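Local coordinates for protein EreC (Klebsiella pneumoniae, PDB 6XCQ) that probably hydrolyses the ester bond that closes the ring of macrolide antibiotics such as erythromycin, giving resistance to them, at residues A[51-56]-A[80-85]; A[344-349]-A[387-392]. The protein carries 1 engineered substitution. One frame throughout, in Å; residues are numbered along the deposited sequence.

Along the chain from the N terminus, contact 1 comes first: the turn and short helix at 51-56 meet helix 73-90 at 80-85, closing a loop of 23 residues that includes strand 62-65 of the mixed sheet. Contact 2 opens far downstream, where the end of strand 338-345 and the loop beyond it touch the loop between helix 379-387 and strand 392-396. The two lie in series, neither nested nor crossed, with centres about 19 Å apart and nearest atoms about 8 Å apart. Strands 392-396 and 423-427 link them: Leu53 and Leu82 of contact 1 pack on these strands, and Leu346 and Ser392 of contact 2 touch strand 423-427.

Contact 1 (A[51-56]-A[80-85]); sequences EILTPL and ASLIRY
Tyr85 reaches from helix 73-90 to the short helix 54-57 and the turn before it, and its hydroxyl meets Thr54: OG1 of Thr54 lies 2.8 Å from OH of Tyr85 in a hydrogen bond that either hydroxyl could donate. CG of Tyr85 stands anti to the backbone N (chi1 166°), which carries the ring out from the helix with its phenol end leading. OG1 of Thr54 sits at the ring edge, in the ring plane, and the two side chains meet at about a right angle. The threonine turns this hydroxyl to the side of its own backbone N (chi1 -71°), leaving CG2 to flank the carbonyl carbon. The tyrosine oxygen also shares a hydrogen bond with NE2 of His90; together the two partners probably fix the direction of the phenol hydroxyl.

Leu53 supplies the apolar half. Its CB lies 4.1 Å from CE2 of Tyr85, the two side chains meeting at a slant. CD1 of Leu53 lies by the same CE2 and also reaches CD2 of Leu82, about one turn back on helix 73-90, at 3.8 Å, where the two leucines cross at about a right angle. Leu82 sets out along the flank of the contact, and only its end, CD2, closes on Leu53.

The contact thus joins a polar link near the short helix to a buried leucine pair. The leucines pack on the mixed sheet, Leu53 on Leu394 of strand 392-396 and Ala423 of strand 423-427, Leu82 on Val425 of the latter; elsewhere on helix 73-90, Ala80 and Arg84 pack against Trp138 of helix 126-146.

Contact 2 (A[344-349]-A[387-392]); sequences THLGST and CGTEDS
Leu346 touches Thr389 in loop-to-loop packing at the surface of an alpha/beta fold: one loop follows strand 338-345 of the mixed sheet, the other joins helix 379-387 to strand 392-396. The second connection is tied by the disulfide between Cys387 and Cys393, and it leaves the helix at Gly388, whose positive phi (82°) marks the break from helical geometry.

The first segment begins within the sheet. Thr344 pairs through its backbone with Val425 and Val427 of strand 423-427, while its hydroxyl is bonded to Glu380 of helix 379-387. At His345 the strand ends, though Leu346 still bonds through its backbone to Val427.

Leu346 carries the contact alone for its segment. Its CG lies beside the backbone N and anti to the carbonyl carbon (chi1 -55°), and the chain then extends so that CD1 leads towards the other loop. Ile384 of helix 379-387 packs on both Leu346 and Thr389, giving the pair a common apolar neighbour. Next, the backbone N of Gly347 donates to ND1 of His345 over 2.9 Å, close to the ring plane although the bond is bent to 139°. Arg407 reaches the same turn, its NH1 bonded to the carbonyl oxygens of both His345 and Gly347. Past Gly347 the chain turns away, and Ser348 bonds through its backbone to Ala371.

Across the gap the leucine and threonine side chains stand at about a right angle. CD1 of Leu346 lies 4.3 Å from the carbonyl O of Gly388. The same CD1 meets Thr389 methyl to methyl, 3.9 Å from its CG2.

Contact 1 (A[51-56]-A[80-85])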
ATOM      1  N   GLU A  51      -4.439 -12.831  21.453  1.00 26.25           N
ATOM      2  CA  GLU A  51      -4.359 -14.286  21.310  1.00 29.19           C
ATOM      3  C   GLU A  51      -5.408 -14.806  20.347  1.00 24.35           C
ATOM      4  O   GLU A  51      -5.224 -15.866  19.742  1.00 21.93           O
ATOM      5  CB  GLU A  51      -4.516 -14.974  22.670  1.00 23.96           C
ATOM      6  N   ILE A  52      -6.513 -14.070  20.194  1.00 19.32           N
ATOM      7  CA  ILE A  52      -7.571 -14.448  19.266  1.00 25.70           C
ATOM      8  C   ILE A  52      -7.059 -14.560  17.832  1.00 27.68           C
ATOM      9  O   ILE A  52      -7.644 -15.283  17.018  1.00 24.58           O
ATOM     10  CB  ILE A  52      -8.725 -13.426  19.406  1.00 34.85           C
ATOM     11  CG1 ILE A  52      -9.892 -13.727  18.484  1.00 38.13           C
ATOM     12  CG2 ILE A  52      -8.234 -12.021  19.145  1.00 30.18           C
ATOM     13  CD1 ILE A  52     -10.961 -12.647  18.562  1.00 25.90           C
ATOM     14  N   LEU A  53      -5.963 -13.875  17.503  1.00 28.69           N
ATOM     15  CA  LEU A  53      -5.407 -13.893  16.155  1.00 12.26           C
ATOM     16  C   LEU A  53      -4.406 -15.015  15.933  1.00 20.68           C
ATOM     17  O   LEU A  53      -4.019 -15.255  14.782  1.00 25.19           O
ATOM     18  CB  LEU A  53      -4.702 -12.566  15.847  1.00 22.32           C
ATOM     19  CG  LEU A  53      -5.454 -11.251  16.030  1.00 25.47           C
ATOM     20  CD1 LEU A  53      -4.517 -10.058  15.827  1.00 28.33           C
ATOM     21  CD2 LEU A  53      -6.628 -11.175  15.080  1.00 32.95           C
ATOM     22  N   THR A  54      -3.941 -15.679  16.989  1.00 23.85           N
ATOM     23  CA  THR A  54      -2.828 -16.612  16.812  1.00 27.56           C
ATOM     24  C   THR A  54      -3.156 -17.752  15.852  1.00 29.07           C
ATOM     25  O   THR A  54      -2.314 -18.040  14.985  1.00 28.92           O
ATOM     26  CB  THR A  54      -2.357 -17.135  18.178  1.00 34.76           C
ATOM     27  OG1 THR A  54      -1.687 -16.084  18.883  1.00 34.69           O
ATOM     28  CG2 THR A  54      -1.393 -18.286  18.008  1.00 33.73           C
ATOM     29  N   PRO A  55      -4.332 -18.401  15.910  1.00 29.43           N
ATOM     30  CA  PRO A  55      -4.637 -19.441  14.906  1.00 32.24           C
ATOM     31  C   PRO A  55      -4.588 -18.955  13.470  1.00 39.79           C
ATOM     32  O   PRO A  55      -4.043 -19.651  12.604  1.00 28.53           O
ATOM     33  CB  PRO A  55      -6.054 -19.883  15.294  1.00 31.03           C
ATOM     34  CG  PRO A  55      -6.137 -19.620  16.718  1.00 36.30           C
ATOM     35  CD  PRO A  55      -5.393 -18.334  16.930  1.00 28.83           C
ATOM     36  N   LEU A  56      -5.165 -17.786  13.178  1.00 28.58           N
ATOM     37  CA  LEU A  56      -5.176 -17.350  11.788  1.00 36.60           C
ATOM     38  C   LEU A  56      -3.795 -16.908  11.332  1.00 25.02           C
ATOM     39  O   LEU A  56      -3.501 -16.967  10.136  1.00 33.42           O
ATOM     40  CB  LEU A  56      -6.221 -16.241  11.580  1.00 34.46           C
ATOM     41  CG  LEU A  56      -6.020 -14.781  11.985  1.00 39.86           C
ATOM     42  CD1 LEU A  56      -5.210 -14.015  10.937  1.00 29.75           C
ATOM     43  CD2 LEU A  56      -7.380 -14.111  12.182  1.00 27.25           C
ATOM     44  N   ALA A  80       1.073   0.046  14.729  1.00 15.58           N
ATOM     45  CA  ALA A  80       2.303  -0.160  15.483  1.00 18.87           C
ATOM     46  C   ALA A  80       2.140  -1.290  16.489  1.00 18.35           C
ATOM     47  O   ALA A  80       3.037  -2.130  16.644  1.00 17.75           O
ATOM     48  CB  ALA A  80       2.718   1.132  16.182  1.00 12.89           C
ATOM     49  N   SER A  81       0.991  -1.342  17.170  1.00 11.96           N
ATOM     50  CA  SER A  81       0.771  -2.422  18.130  1.00 19.09           C
ATOM     51  C   SER A  81       0.750  -3.785  17.443  1.00 18.17           C
ATOM     52  O   SER A  81       1.333  -4.752  17.940  1.00 17.39           O
ATOM     53  CB  SER A  81      -0.537  -2.191  18.892  1.00 14.55           C
ATOM     54  OG  SER A  81      -0.384  -1.106  19.798  1.00 23.04           O
ATOM     55  N   LEU A  82       0.059  -3.890  16.311  1.00 18.11           N
ATOM     56  CA  LEU A  82      -0.036  -5.186  15.662  1.00 17.26           C
ATOM     57  C   LEU A  82       1.279  -5.568  14.983  1.00 15.45           C
ATOM     58  O   LEU A  82       1.569  -6.755  14.832  1.00 14.18           O
ATOM     59  CB  LEU A  82      -1.194  -5.178  14.673  1.00 11.83           C
ATOM     60  CG  LEU A  82      -2.522  -5.354  15.414  1.00 25.97           C
ATOM     61  CD1 LEU A  82      -3.711  -4.990  14.551  1.00 26.49           C
ATOM     62  CD2 LEU A  82      -2.627  -6.792  15.895  1.00 28.07           C
ATOM     63  N   ILE A  83       2.087  -4.587  14.587  1.00 12.55           N
ATOM     64  CA  ILE A  83       3.447  -4.887  14.136  1.00 17.86           C
ATOM     65  C   ILE A  83       4.236  -5.528  15.277  1.00 20.77           C
ATOM     66  O   ILE A  83       4.867  -6.577  15.105  1.00 17.39           O
ATOM     67  CB  ILE A  83       4.128  -3.610  13.601  1.00 16.92           C
ATOM     68  CG1 ILE A  83       3.501  -3.202  12.269  1.00 19.03           C
ATOM     69  CG2 ILE A  83       5.626  -3.813  13.407  1.00 15.38           C
ATOM     70  CD1 ILE A  83       3.803  -1.758  11.849  1.00 14.13           C
ATOM     71  N   ARG A  84       4.155  -4.943  16.480  1.00 20.02           N
ATOM     72  CA  ARG A  84       4.804  -5.544  17.647  1.00 25.19           C
ATOM     73  C   ARG A  84       4.379  -6.997  17.837  1.00 31.53           C
ATOM     74  O   ARG A  84       5.217  -7.881  18.042  1.00 22.66           O
ATOM     75  CB  ARG A  84       4.486  -4.736  18.909  1.00 23.73           C
ATOM     76  CG  ARG A  84       5.421  -3.567  19.155  1.00 28.09           C
ATOM     77  CD  ARG A  84       5.383  -3.156  20.614  1.00 22.94           C
ATOM     78  NE  ARG A  84       6.050  -4.157  21.438  1.00 24.86           N
ATOM     79  CZ  ARG A  84       5.892  -4.278  22.749  1.00 27.63           C
ATOM     80  NH1 ARG A  84       5.073  -3.459  23.403  1.00 20.90           N
ATOM     81  NH2 ARG A  84       6.550  -5.229  23.403  1.00 23.11           N
ATOM     82  N   TYR A  85       3.074  -7.264  17.762  1.00 21.36           N
ATOM     83  CA  TYR A  85       2.588  -8.630  17.943  1.00 21.12           C
ATOM     84  C   TYR A  85       3.126  -9.571  16.867  1.00 22.98           C
ATOM     85  O   TYR A  85       3.569 -10.687  17.164  1.00 24.34           O
ATOM     86  CB  TYR A  85       1.061  -8.629  17.944  1.00 27.57           C
ATOM     87  CG  TYR A  85       0.451  -9.995  17.784  1.00 24.90           C
ATOM     88  CD1 TYR A  85       0.471 -10.912  18.827  1.00 27.14           C
ATOM     89  CD2 TYR A  85      -0.162 -10.361  16.598  1.00 29.16           C
ATOM     90  CE1 TYR A  85      -0.107 -12.160  18.689  1.00 25.96           C
ATOM     91  CE2 TYR A  85      -0.735 -11.601  16.446  1.00 32.49           C
ATOM     92  CZ  TYR A  85      -0.708 -12.498  17.494  1.00 33.72           C
ATOM     93  OH  TYR A  85      -1.289 -13.733  17.331  1.00 35.27           O
TER

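Contact 2 (A[344-349]-A[387-392])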
ATOM      1  N   THR A 344     -11.390  -0.539  11.248  1.00 11.72           N
ATOM      2  CA  THR A 344     -12.467   0.432  11.112  1.00 13.01           C
ATOM      3  C   THR A 344     -12.629   1.175  12.443  1.00 11.71           C
ATOM      4  O   THR A 344     -11.793   1.060  13.341  1.00 13.49           O
ATOM      5  CB  THR A 344     -13.754  -0.242  10.619  1.00 15.00           C
ATOM      6  OG1 THR A 344     -14.702   0.779  10.273  1.00 11.82           O
ATOM      7  CG2 THR A 344     -14.336  -1.178  11.679  1.00 15.44           C
ATOM      8  N   HIS A 345     -13.691   1.974  12.566  1.00 13.21           N
ATOM      9  CA  HIS A 345     -13.795   2.865  13.719  1.00 15.93           C
ATOM     10  C   HIS A 345     -15.241   3.258  13.956  1.00 16.71           C
ATOM     11  O   HIS A 345     -16.093   3.153  13.068  1.00 16.87           O
ATOM     12  CB  HIS A 345     -12.950   4.136  13.522  1.00 15.38           C
ATOM     13  CG  HIS A 345     -13.501   5.039  12.466  1.00 16.72           C
ATOM     14  ND1 HIS A 345     -14.399   6.052  12.743  1.00 12.96           N
ATOM     15  CD2 HIS A 345     -13.315   5.053  11.122  1.00 11.19           C
ATOM     16  CE1 HIS A 345     -14.729   6.663  11.617  1.00 14.49           C
ATOM     17  NE2 HIS A 345     -14.088   6.073  10.616  1.00 16.15           N
ATOM     18  N   LEU A 346     -15.493   3.766  15.166  1.00 19.66           N
ATOM     19  CA  LEU A 346     -16.823   4.183  15.595  1.00 15.26           C
ATOM     20  C   LEU A 346     -16.971   5.699  15.689  1.00 15.39           C
ATOM     21  O   LEU A 346     -17.965   6.181  16.246  1.00 15.80           O
ATOM     22  CB  LEU A 346     -17.168   3.546  16.950  1.00 15.26           C
ATOM     23  CG  LEU A 346     -17.084   2.027  17.058  1.00 15.65           C
ATOM     24  CD1 LEU A 346     -17.612   1.567  18.413  1.00 19.85           C
ATOM     25  CD2 LEU A 346     -17.872   1.348  15.938  1.00 16.30           C
ATOM     26  N   GLY A 347     -16.030   6.463  15.138  1.00 14.18           N
ATOM     27  CA  GLY A 347     -16.100   7.908  15.240  1.00 14.98           C
ATOM     28  C   GLY A 347     -17.183   8.504  14.361  1.00 17.03           C
ATOM     29  O   GLY A 347     -17.643   7.905  13.390  1.00 17.63           O
ATOM     30  N   SER A 348     -17.604   9.725  14.712  1.00 16.41           N
ATOM     31  CA  SER A 348     -18.641  10.387  13.933  1.00 17.96           C
ATOM     32  C   SER A 348     -18.072  11.076  12.706  1.00 17.19           C
ATOM     33  O   SER A 348     -18.814  11.343  11.758  1.00 20.17           O
ATOM     34  CB  SER A 348     -19.398  11.412  14.793  1.00 21.30           C
ATOM     35  OG  SER A 348     -18.520  12.440  15.216  1.00 29.75           O
ATOM     36  N   THR A 349     -16.772  11.344  12.695  1.00 14.78           N
ATOM     37  CA  THR A 349     -16.107  11.982  11.575  1.00 17.96           C
ATOM     38  C   THR A 349     -14.890  11.160  11.176  1.00 22.00           C
ATOM     39  O   THR A 349     -14.429  10.279  11.911  1.00 17.66           O
ATOM     40  CB  THR A 349     -15.676  13.414  11.921  1.00 22.53           C
ATOM     41  OG1 THR A 349     -14.708  13.366  12.974  1.00 22.66           O
ATOM     42  CG2 THR A 349     -16.871  14.263  12.387  1.00 17.31           C
ATOM     43  N   CYS A 387     -18.528  -6.018  21.506  1.00 27.60           N
ATOM     44  CA  CYS A 387     -17.535  -5.447  22.399  1.00 25.31           C
ATOM     45  C   CYS A 387     -18.029  -4.239  23.176  1.00 21.23           C
ATOM     46  O   CYS A 387     -17.421  -3.901  24.192  1.00 24.56           O
ATOM     47  CB  CYS A 387     -16.308  -5.027  21.591  1.00 28.31           C
ATOM     48  SG  CYS A 387     -15.174  -6.353  21.187  1.00 50.96           S
ATOM     49  N   GLY A 388     -19.094  -3.571  22.714  1.00 22.91           N
ATOM     50  CA  GLY A 388     -19.450  -2.260  23.219  1.00 21.36           C
ATOM     51  C   GLY A 388     -18.628  -1.164  22.551  1.00 24.62           C
ATOM     52  O   GLY A 388     -17.890  -1.386  21.581  1.00 22.67           O
ATOM     53  N   THR A 389     -18.759   0.049  23.088  1.00 20.88           N
ATOM     54  CA  THR A 389     -18.122   1.228  22.511  1.00 20.52           C
ATOM     55  C   THR A 389     -17.037   1.801  23.407  1.00 20.14           C
ATOM     56  O   THR A 389     -16.536   2.891  23.129  1.00 22.08           O
ATOM     57  CB  THR A 389     -19.158   2.319  22.230  1.00 19.07           C
ATOM     58  OG1 THR A 389     -19.710   2.786  23.479  1.00 20.60           O
ATOM     59  CG2 THR A 389     -20.265   1.791  21.318  1.00 17.76           C
ATOM     60  N   GLU A 390     -16.676   1.110  24.484  1.00 20.33           N
ATOM     61  CA  GLU A 390     -15.786   1.704  25.478  1.00 22.32           C
ATOM     62  C   GLU A 390     -14.354   1.814  24.958  1.00 43.70           C
ATOM     63  O   GLU A 390     -13.815   2.921  24.815  1.00 52.98           O
ATOM     64  CB  GLU A 390     -15.850   0.879  26.761  1.00 22.66           C
ATOM     65  CG  GLU A 390     -14.828   1.225  27.794  1.00 29.55           C
ATOM     66  CD  GLU A 390     -15.430   1.186  29.164  1.00 30.41           C
ATOM     67  OE1 GLU A 390     -15.702   2.270  29.708  1.00 26.57           O
ATOM     68  OE2 GLU A 390     -15.670   0.076  29.673  1.00 21.98           O
ATOM     69  N   ASP A 391     -13.713   0.678  24.685  1.00 28.64           N
ATOM     70  CA  ASP A 391     -12.351   0.684  24.144  1.00 26.24           C
ATOM     71  C   ASP A 391     -12.350   0.085  22.734  1.00 20.77           C
ATOM     72  O   ASP A 391     -13.403   0.044  22.091  1.00 28.96           O
ATOM     73  CB  ASP A 391     -11.401  -0.085  25.075  1.00 19.02           C
ATOM     74  CG  ASP A 391     -11.047   0.696  26.342  1.00 34.25           C
ATOM     75  OD1 ASP A 391     -10.760   1.909  26.256  1.00 32.34           O
ATOM     76  OD2 ASP A 391     -11.037   0.083  27.429  1.00 26.61           O
ATOM     77  N   SER A 392     -11.199  -0.397  22.242  1.00 17.58           N
ATOM     78  CA  SER A 392     -11.152  -1.007  20.921  1.00 14.67           C
ATOM     79  C   SER A 392     -11.540  -2.477  20.962  1.00 19.30           C
ATOM     80  O   SER A 392     -11.610  -3.106  22.015  1.00 15.45           O
ATOM     81  CB  SER A 392      -9.761  -0.896  20.292  1.00 23.18           C
ATOM     82  OG  SER A 392      -9.313   0.435  20.290  1.00 15.56           O
TER